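PDB 1UB7: 3-oxoacyl-[acyl-carrier protein] synthase from Thermus thermophilus, which probably catalyses the condensation of acetyl-CoA with malonyl-ACP that starts fatty acid synthesis, working as a homodimer. Local coordinates for residues L117-A120 / H121-E125; V221-T224 / A225-A229; N249-I252 / I253-A256; A268-V271 / D272-N276. All coordinates share one frame; numbering follows the deposited sequence.

Contact 1: L117-A120 / H121-E125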
loop_
_atom_site.group_PDB
_atom_site.type_symbol
_atom_site.label_atom_id
_atom_site.label_comp_id
_atom_site.label_asym_id
_atom_site.label_seq_id
_atom_site.Cartn_x
_atom_site.Cartn_y
_atom_site.Cartn_z
ATOM N N LEU A 117 0.186 -10.951 2.766
ATOM C CA LEU A 117 -0.388 -12.167 3.326
ATOM C C LEU A 117 -0.709 -11.915 4.787
ATOM O O LEU A 117 -1.766 -12.322 5.275
ATOM C CB LEU A 117 0.585 -13.363 3.188
ATOM C CG LEU A 117 0.870 -13.896 1.769
ATOM C CD1 LEU A 117 1.919 -14.999 1.821
ATOM C CD2 LEU A 117 -0.422 -14.429 1.140
ATOM N N ALA A 118 0.204 -11.233 5.478
ATOM C CA ALA A 118 0.009 -10.925 6.886
ATOM C C ALA A 118 -1.191 -9.997 7.012
ATOM O O ALA A 118 -2.072 -10.207 7.856
ATOM C CB ALA A 118 1.253 -10.267 7.460
ATOM N N GLN A 119 -1.241 -8.977 6.163
ATOM C CA GLN A 119 -2.370 -8.049 6.199
ATOM C C GLN A 119 -3.689 -8.756 5.881
ATOM O O GLN A 119 -4.734 -8.452 6.476
ATOM C CB GLN A 119 -2.154 -6.896 5.215
ATOM C CG GLN A 119 -1.636 -5.624 5.867
ATOM C CD GLN A 119 -2.649 -4.960 6.817
ATOM O OE1 GLN A 119 -2.280 -4.063 7.566
ATOM N NE2 GLN A 119 -3.921 -5.391 6.777
ATOM N N ALA A 120 -3.636 -9.696 4.940
ATOM C CA ALA A 120 -4.817 -10.447 4.553
ATOM C C ALA A 120 -5.273 -11.275 5.736
ATOM O O ALA A 120 -6.468 -11.322 6.058
ATOM C CB ALA A 120 -4.509 -11.330 3.397
ATOM N N HIS A 121 -4.309 -11.912 6.387
ATOM C CA HIS A 121 -4.569 -12.725 7.568
ATOM C C HIS A 121 -5.322 -11.887 8.622
ATOM O O HIS A 121 -6.375 -12.302 9.131
ATOM C CB HIS A 121 -3.240 -13.222 8.146
ATOM C CG HIS A 121 -3.364 -13.861 9.499
ATOM N ND1 HIS A 121 -3.896 -15.121 9.687
ATOM C CD2 HIS A 121 -3.041 -13.404 10.735
ATOM C CE1 HIS A 121 -3.896 -15.411 10.978
ATOM N NE2 HIS A 121 -3.384 -14.385 11.636
ATOM N N ALA A 122 -4.781 -10.710 8.939
ATOM C CA ALA A 122 -5.380 -9.818 9.932
ATOM C C ALA A 122 -6.809 -9.459 9.556
ATOM O O ALA A 122 -7.710 -9.503 10.397
ATOM C CB ALA A 122 -4.556 -8.571 10.062
ATOM N N LEU A 123 -7.011 -9.100 8.290
ATOM C CA LEU A 123 -8.339 -8.767 7.788
ATOM C C LEU A 123 -9.331 -9.917 7.996
ATOM O O LEU A 123 -10.446 -9.704 8.475
ATOM C CB LEU A 123 -8.283 -8.434 6.295
ATOM C CG LEU A 123 -7.524 -7.187 5.852
ATOM C CD1 LEU A 123 -7.656 -7.022 4.318
ATOM C CD2 LEU A 123 -8.086 -5.953 6.576
ATOM N N VAL A 124 -8.937 -11.131 7.618
ATOM C CA VAL A 124 -9.813 -12.292 7.784
ATOM C C VAL A 124 -10.081 -12.578 9.275
ATOM O O VAL A 124 -11.223 -12.797 9.681
ATOM C CB VAL A 124 -9.197 -13.554 7.144
ATOM C CG1 VAL A 124 -10.071 -14.773 7.449
ATOM C CG2 VAL A 124 -9.056 -13.364 5.646
ATOM N N GLU A 125 -9.017 -12.567 10.074
ATOM C CA GLU A 125 -9.113 -12.825 11.495
ATOM C C GLU A 125 -9.902 -11.772 12.264
ATOM O O GLU A 125 -10.584 -12.114 13.233
ATOM C CB GLU A 125 -7.715 -12.965 12.104
ATOM C CG GLU A 125 -6.930 -14.176 11.600
ATOM C CD GLU A 125 -7.670 -15.483 11.835
ATOM O OE1 GLU A 125 -8.124 -15.692 12.978
ATOM O OE2 GLU A 125 -7.799 -16.292 10.887
#

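Contact 2: V221-T224 / A225-A229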
loop_
_atom_site.group_PDB
_atom_site.type_symbol
_atom_site.label_atom_id
_atom_site.label_comp_id
_atom_site.label_asym_id
_atom_site.label_seq_id
_atom_site.Cartn_x
_atom_site.Cartn_y
_atom_site.Cartn_z
ATOM N N VAL A 221 19.529 -11.319 7.517
ATOM C CA VAL A 221 18.108 -11.163 7.771
ATOM C C VAL A 221 17.377 -12.469 7.452
ATOM O O VAL A 221 16.712 -13.044 8.320
ATOM C CB VAL A 221 17.520 -9.963 6.954
ATOM C CG1 VAL A 221 16.641 -10.445 5.801
ATOM C CG2 VAL A 221 16.738 -9.053 7.884
ATOM N N MET A 222 17.525 -12.954 6.222
ATOM C CA MET A 222 16.862 -14.186 5.814
ATOM C C MET A 222 16.991 -15.264 6.879
ATOM O O MET A 222 16.028 -15.964 7.195
ATOM C CB MET A 222 17.447 -14.704 4.501
ATOM C CG MET A 222 16.742 -14.196 3.263
ATOM S SD MET A 222 17.509 -14.813 1.761
ATOM C CE MET A 222 17.144 -16.598 1.878
ATOM N N ASN A 223 18.186 -15.377 7.446
ATOM C CA ASN A 223 18.441 -16.383 8.456
ATOM C C ASN A 223 17.745 -16.147 9.799
ATOM O O ASN A 223 17.074 -17.049 10.318
ATOM C CB ASN A 223 19.946 -16.530 8.654
ATOM C CG ASN A 223 20.318 -17.894 9.176
ATOM O OD1 ASN A 223 20.248 -18.157 10.378
ATOM N ND2 ASN A 223 20.689 -18.789 8.264
ATOM N N THR A 224 17.902 -14.948 10.360
ATOM C CA THR A 224 17.278 -14.608 11.650
ATOM C C THR A 224 15.763 -14.766 11.571
ATOM O O THR A 224 15.147 -15.486 12.366
ATOM C CB THR A 224 17.580 -13.140 12.063
ATOM O OG1 THR A 224 18.995 -12.951 12.175
ATOM C CG2 THR A 224 16.920 -12.805 13.407
ATOM N N ALA A 225 15.181 -14.078 10.593
ATOM C CA ALA A 225 13.742 -14.097 10.360
ATOM C C ALA A 225 13.216 -15.516 10.290
ATOM O O ALA A 225 12.256 -15.872 10.985
ATOM C CB ALA A 225 13.419 -13.365 9.061
ATOM N N THR A 226 13.858 -16.320 9.450
ATOM C CA THR A 226 13.463 -17.707 9.259
ATOM C C THR A 226 13.377 -18.453 10.578
ATOM O O THR A 226 12.358 -19.083 10.879
ATOM C CB THR A 226 14.451 -18.442 8.349
ATOM O OG1 THR A 226 14.612 -17.716 7.124
ATOM C CG2 THR A 226 13.931 -19.839 8.037
ATOM N N LEU A 227 14.443 -18.381 11.368
ATOM C CA LEU A 227 14.447 -19.077 12.650
ATOM C C LEU A 227 13.408 -18.494 13.603
ATOM O O LEU A 227 12.703 -19.237 14.303
ATOM C CB LEU A 227 15.841 -19.024 13.278
ATOM C CG LEU A 227 16.832 -19.943 12.558
ATOM C CD1 LEU A 227 18.256 -19.722 13.052
ATOM C CD2 LEU A 227 16.394 -21.383 12.774
ATOM N N GLU A 228 13.312 -17.165 13.605
ATOM C CA GLU A 228 12.369 -16.450 14.454
ATOM C C GLU A 228 10.955 -16.912 14.116
ATOM O O GLU A 228 10.153 -17.228 15.000
ATOM C CB GLU A 228 12.504 -14.954 14.205
ATOM C CG GLU A 228 11.978 -14.079 15.315
ATOM C CD GLU A 228 12.068 -12.609 14.960
ATOM O OE1 GLU A 228 13.050 -12.222 14.282
ATOM O OE2 GLU A 228 11.165 -11.844 15.362
ATOM N N ALA A 229 10.660 -16.957 12.823
ATOM C CA ALA A 229 9.352 -17.396 12.361
ATOM C C ALA A 229 9.101 -18.850 12.744
ATOM O O ALA A 229 8.071 -19.177 13.349
ATOM C CB ALA A 229 9.252 -17.234 10.865
#

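Contact 3: N249-I252 / I253-A256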
loop_
_atom_site.group_PDB
_atom_site.type_symbol
_atom_site.label_atom_id
_atom_site.label_comp_id
_atom_site.label_asym_id
_atom_site.label_seq_id
_atom_site.Cartn_x
_atom_site.Cartn_y
_atom_site.Cartn_z
ATOM N N ASN A 249 18.888 -13.983 -5.640
ATOM C CA ASN A 249 20.223 -14.442 -5.986
ATOM C C ASN A 249 20.509 -15.833 -5.414
ATOM O O ASN A 249 20.292 -16.096 -4.226
ATOM C CB ASN A 249 21.247 -13.423 -5.470
ATOM C CG ASN A 249 22.672 -13.902 -5.615
ATOM O OD1 ASN A 249 23.152 -14.720 -4.827
ATOM N ND2 ASN A 249 23.359 -13.398 -6.633
ATOM N N LEU A 250 21.004 -16.721 -6.270
ATOM C CA LEU A 250 21.310 -18.088 -5.866
ATOM C C LEU A 250 22.373 -18.151 -4.761
ATOM O O LEU A 250 22.252 -18.944 -3.828
ATOM C CB LEU A 250 21.757 -18.899 -7.089
ATOM C CG LEU A 250 21.939 -20.411 -6.929
ATOM C CD1 LEU A 250 20.634 -21.079 -6.514
ATOM C CD2 LEU A 250 22.420 -20.978 -8.251
ATOM N N ARG A 251 23.405 -17.315 -4.854
ATOM C CA ARG A 251 24.456 -17.309 -3.837
ATOM C C ARG A 251 23.829 -17.004 -2.484
ATOM O O ARG A 251 24.146 -17.651 -1.481
ATOM C CB ARG A 251 25.523 -16.250 -4.158
ATOM C CG ARG A 251 26.084 -16.329 -5.576
ATOM C CD ARG A 251 26.561 -17.735 -5.906
ATOM N NE ARG A 251 26.216 -18.112 -7.275
ATOM C CZ ARG A 251 26.042 -19.367 -7.681
ATOM N NH1 ARG A 251 26.183 -20.367 -6.820
ATOM N NH2 ARG A 251 25.707 -19.620 -8.942
ATOM N N ILE A 252 22.931 -16.021 -2.479
ATOM C CA ILE A 252 22.236 -15.587 -1.273
ATOM C C ILE A 252 21.360 -16.706 -0.708
ATOM O O ILE A 252 21.337 -16.947 0.502
ATOM C CB ILE A 252 21.367 -14.329 -1.564
ATOM C CG1 ILE A 252 22.265 -13.187 -2.068
ATOM C CG2 ILE A 252 20.590 -13.915 -0.306
ATOM C CD1 ILE A 252 21.569 -11.853 -2.254
ATOM N N ILE A 253 20.646 -17.391 -1.593
ATOM C CA ILE A 253 19.776 -18.494 -1.192
ATOM C C ILE A 253 20.665 -19.609 -0.664
ATOM O O ILE A 253 20.388 -20.227 0.365
ATOM C CB ILE A 253 18.962 -19.025 -2.407
ATOM C CG1 ILE A 253 18.106 -17.888 -2.982
ATOM C CG2 ILE A 253 18.102 -20.229 -1.991
ATOM C CD1 ILE A 253 17.524 -18.157 -4.371
ATOM N N ASP A 254 21.741 -19.851 -1.403
ATOM C CA ASP A 254 22.733 -20.871 -1.088
ATOM C C ASP A 254 23.282 -20.575 0.301
ATOM O O ASP A 254 23.129 -21.370 1.239
ATOM C CB ASP A 254 23.852 -20.789 -2.130
ATOM C CG ASP A 254 24.762 -21.988 -2.115
ATOM O OD1 ASP A 254 24.409 -22.995 -1.461
ATOM O OD2 ASP A 254 25.822 -21.912 -2.777
ATOM N N ALA A 255 23.901 -19.400 0.407
ATOM C CA ALA A 255 24.499 -18.919 1.640
ATOM C C ALA A 255 23.554 -19.006 2.836
ATOM O O ALA A 255 23.984 -19.296 3.952
ATOM C CB ALA A 255 24.961 -17.491 1.444
ATOM N N ALA A 256 22.267 -18.760 2.603
ATOM C CA ALA A 256 21.276 -18.799 3.678
ATOM C C ALA A 256 20.843 -20.218 4.042
ATOM O O ALA A 256 20.464 -20.484 5.187
ATOM C CB ALA A 256 20.055 -17.960 3.291
#

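Contact 4: A268-V271 / D272-N276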
loop_
_atom_site.group_PDB
_atom_site.type_symbol
_atom_site.label_atom_id
_atom_site.label_comp_id
_atom_site.label_asym_id
_atom_site.label_seq_id
_atom_site.Cartn_x
_atom_site.Cartn_y
_atom_site.Cartn_z
ATOM N N ALA A 268 13.187 -24.109 -2.355
ATOM C CA ALA A 268 12.608 -23.831 -3.666
ATOM C C ALA A 268 13.449 -22.866 -4.488
ATOM O O ALA A 268 13.868 -21.825 -4.001
ATOM C CB ALA A 268 11.205 -23.273 -3.498
ATOM N N VAL A 269 13.683 -23.208 -5.747
ATOM C CA VAL A 269 14.475 -22.342 -6.623
ATOM C C VAL A 269 13.878 -22.231 -8.014
ATOM O O VAL A 269 13.306 -23.184 -8.536
ATOM C CB VAL A 269 15.936 -22.863 -6.802
ATOM C CG1 VAL A 269 16.784 -21.801 -7.498
ATOM C CG2 VAL A 269 16.545 -23.234 -5.450
ATOM N N ASN A 270 14.011 -21.055 -8.607
ATOM C CA ASN A 270 13.537 -20.825 -9.957
ATOM C C ASN A 270 14.130 -19.519 -10.459
ATOM O O ASN A 270 13.882 -19.109 -11.588
ATOM C CB ASN A 270 11.987 -20.843 -10.025
ATOM C CG ASN A 270 11.313 -19.623 -9.377
ATOM O OD1 ASN A 270 10.215 -19.745 -8.828
ATOM N ND2 ASN A 270 11.938 -18.449 -9.470
ATOM N N VAL A 271 14.937 -18.879 -9.610
ATOM C CA VAL A 271 15.586 -17.618 -9.972
ATOM C C VAL A 271 16.410 -17.814 -11.238
ATOM O O VAL A 271 16.726 -16.855 -11.942
ATOM C CB VAL A 271 16.520 -17.086 -8.838
ATOM C CG1 VAL A 271 17.637 -18.078 -8.536
ATOM C CG2 VAL A 271 17.125 -15.767 -9.253
ATOM N N ASP A 272 16.744 -19.071 -11.513
ATOM C CA ASP A 272 17.520 -19.447 -12.687
ATOM C C ASP A 272 16.718 -19.286 -13.976
ATOM O O ASP A 272 17.276 -18.974 -15.033
ATOM C CB ASP A 272 17.994 -20.898 -12.545
ATOM C CG ASP A 272 16.853 -21.872 -12.265
ATOM O OD1 ASP A 272 16.079 -21.632 -11.315
ATOM O OD2 ASP A 272 16.735 -22.887 -12.984
ATOM N N ARG A 273 15.405 -19.482 -13.881
ATOM C CA ARG A 273 14.526 -19.387 -15.042
ATOM C C ARG A 273 13.703 -18.103 -15.154
ATOM O O ARG A 273 13.243 -17.752 -16.245
ATOM C CB ARG A 273 13.588 -20.607 -15.079
ATOM C CG ARG A 273 14.275 -21.880 -15.531
ATOM C CD ARG A 273 13.367 -23.099 -15.523
ATOM N NE ARG A 273 13.082 -23.571 -14.168
ATOM C CZ ARG A 273 12.003 -23.232 -13.467
ATOM N NH1 ARG A 273 11.096 -22.418 -13.990
ATOM N NH2 ARG A 273 11.832 -23.705 -12.242
ATOM N N TYR A 274 13.520 -17.391 -14.046
ATOM C CA TYR A 274 12.720 -16.169 -14.105
ATOM C C TYR A 274 13.401 -14.901 -13.591
ATOM O O TYR A 274 12.847 -13.801 -13.711
ATOM C CB TYR A 274 11.418 -16.347 -13.321
ATOM C CG TYR A 274 10.581 -17.551 -13.673
ATOM C CD1 TYR A 274 10.241 -17.843 -14.992
ATOM C CD2 TYR A 274 10.041 -18.342 -12.661
ATOM C CE1 TYR A 274 9.370 -18.898 -15.291
ATOM C CE2 TYR A 274 9.175 -19.386 -12.942
ATOM C CZ TYR A 274 8.838 -19.661 -14.253
ATOM O OH TYR A 274 7.960 -20.699 -14.493
ATOM N N GLY A 275 14.587 -15.045 -13.011
ATOM C CA GLY A 275 15.274 -13.882 -12.480
ATOM C C GLY A 275 14.576 -13.423 -11.210
ATOM O O GLY A 275 13.819 -14.187 -10.591
ATOM N N ASN A 276 14.822 -12.179 -10.814
ATOM C CA ASN A 276 14.203 -11.630 -9.611
ATOM C C ASN A 276 12.873 -10.981 -9.987
ATOM O O ASN A 276 12.851 -9.885 -10.534
ATOM C CB ASN A 276 15.125 -10.574 -8.978
ATOM C CG ASN A 276 14.665 -10.134 -7.586
ATOM O OD1 ASN A 276 13.472 -9.991 -7.318
ATOM N ND2 ASN A 276 15.623 -9.897 -6.702
#

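Contact 1: L117-A120 / H121-E125
Leu117, Ala118, Gln119 and Ala120 each offer a carbonyl oxygen to the amide four residues on, in His121, Ala122, Leu123 and Val124. The four i to i+4 bonds are near-uniform. His121 N lies 2.8 Å from Leu117 O. Leu123 N lies 3.0 Å from Gln119 O. None of the four N-H...O angles falls below 159°, so the helix runs unbroken through this turn.

Aliphatic side chains lean over the carbonyls with the same spacing. Leu123 sets its CG on the backbone-N side (chi1 -66°), which brings CG to 3.1 Å from Gln119 O and 4.1 Å from Gln119 NE2. Val124 does likewise with one branch, CG2 lying 3.3 Å from Ala120 O.

Helix 112-125 lies between the two sheets of the thiolase fold: Ala118 packs on Phe176 and Leu178 of strand 172-180, whereas Ala120 and Val124 meet Val132 of strand 131-138. It is also a dimer element, since Leu123 covers Gln119 of the second subunit. Shortening Leu123 to an alanine is likely to leave Val132 and Phe102 with poorer packing and to strip cover from Gln119 of the second subunit.

Polar side chains mostly reach beyond this turn. Gln119 OE1 is hydrogen-bonded to Tyr104 OH of the second subunit. The His121 imidazole turns away from the N-terminal side, CG anti to its own amide nitrogen (chi1 170°); ND1 bonds Ser2 OG, and Glu125 CG lies 3.3 Å above one face, toward the rim.

Contact 2: V221-T224 / A225-A229
Val221 O receives Ala225 N at 2.9 Å, the donor standing almost straight beyond the carbonyl (C=O...N angle 172°). Ala225 CB sits 3.4 Å from that same oxygen, and the two side chains face strand 311-318, Val221 on Trp312 and Ala225 on Ala314.

At Met222 the carbonyl faces Thr226, but Met222 O and Thr226 OG1 are modelled too close together, so the detail there is doubtful. The thioether leaves the turn altogether, packing on Ile252 and Ala256 of helix 250-258.

Asn223 runs alongside Leu227, both side chains pointing the same way, with Asn223 OD1 3.7 Å from Leu227 CD1. Behind them Leu227 N bonds Asn223 O at 3.1 Å, and Asn223 ND2 makes a weak hydrogen bond to Arg259 O.

Thr224 closes the turn, its O accepting Glu228 N at 2.8 Å. Its hydroxyl lies beside its own amide nitrogen (chi1 -60°) and bonds back to Arg220 O, and the methyl CG2 is the branch nearest Glu228 OE1, a loose approach at 4.0 Å.

One side of helix 211-233 packs on strands 300-307 and 311-318, while Thr224 is exposed. No sound side-chain hydrogen bond crosses this turn: main-chain bonds hold it, with loose oxygen-to-carbon contacts between the side chains.

Contact 3: N249-I252 / I253-A256
Leu250 O takes the amide of Asp254 at 2.6 Å, as short as the next bond, from Ala255 N to Arg251 O. Both link the first turn of helix 250-258 to the next. Asn249 opens the helix as N-cap: its side-chain OD1 accepts Ile252 N at 2.7 Å in the carbonyl plane, while its backbone O receives Ile253 N. One residue therefore satisfies two amides that have no earlier turn to bond to, and the chi1 of 172° throws the carboxamide over to where Ile252 N emerges. Asn249 ND2 is held in turn by Arg35 O.

The helix start falls in the segment predicted to bind ACP, whose last residue, Arg251, is probably the arginine needed for the weak association with the carrier protein. Its guanidinium has Leu250 CG above one face, 4.1 Å from the plane and toward the rim, and makes weak hydrogen bonds to Val33 O and Thr34 O. Asp254 OD2 lies near the plane at the guanidinium edge, but at 4.3 Å from Arg251 NH1 it is beyond a salt bridge; the ionic partner of Asp254 is Arg257.

Ile253 folds back over the cap, its CG1 branch beside the backbone N. Were Ile253 an alanine, the carbonyl of Asn249 would probably lose the cover of CG1 and CD1, and Val267 and Gln247 a neighbour. On the other flank, Ile252 and Ala256 turn to Met222 of helix 211-233. The branch that covers the cap comes closest through Ile253 CG1, 3.1 Å from Asn249 O.

Contact 4: A268-V271 / D272-N276
Asn270 sets its carboxamide against the rim of the Tyr274 ring, Asn270 ND2 lying 3.7 Å from Tyr274 CD2 and near the ring plane, with amide and ring planes 65° apart. The pair spans the short helix 271-274, which leads into Asn276, a predicted active-site residue of the thiolase-like Cys-His-Asn set.

Asn270 occupies the N-cap position, yet its side chain makes no capping bond. Its backbone O starts the helical bonding, accepting both Tyr274 N at 3.0 Å, nearly in line with the C=O, and Arg273 N at 2.8 Å, from above the carbonyl plane. Gln247 OE1 accepts the backbone N of both Asn270 and Val271.

Arg273 bends at its third torsion (chi3 -73°) and lays one guanidinium face over Asn270 CA, bringing Arg273 NH2 to 3.6 Å from Asn270 CB. Tyr274 OH lies in plane at the edge of the same guanidinium. Glu288 of helix 281-292 takes both groups: OE1 makes a salt bridge to Arg273 NH2 and OE2 a hydrogen bond with Tyr274 OH, so one carboxylate fixes the two side chains.

After Tyr274 the chain leaves helical geometry at Gly275, whose phi is positive, and turns toward the active site, where Asn276 OD1 is hydrogen-bonded to His246 NE2 and to Ser278 N. The exit is tied back by Gly275 N, which reaches Val271 O at 3.0 Å from 46° out of the carbonyl plane.

How the contacts relate
Contact 1 is the buried one, in the last turns of a helix that lies between the two sheets and joins the subunits; contacts 2 to 4 are partly buried, and no second chain touches them. Contact 2 takes the middle of a long helix and meets contact 3 directly, Met222 CE approaching Ala256 CB at 3.5 Å. Contacts 3 and 4 also touch, Leu250 CD1 lying 4.0 Å from Val269 CG1. Contacts 1 to 3 share the i to i+4 ladder. Contact 3 adds a side-chain cap from Asn249, whereas Asn270 of contact 4, also at an N-cap position, makes none, and i+3 and i+4 bonds mix there. Contact 4 holds Asn276; contacts 2 and 3 come near His246.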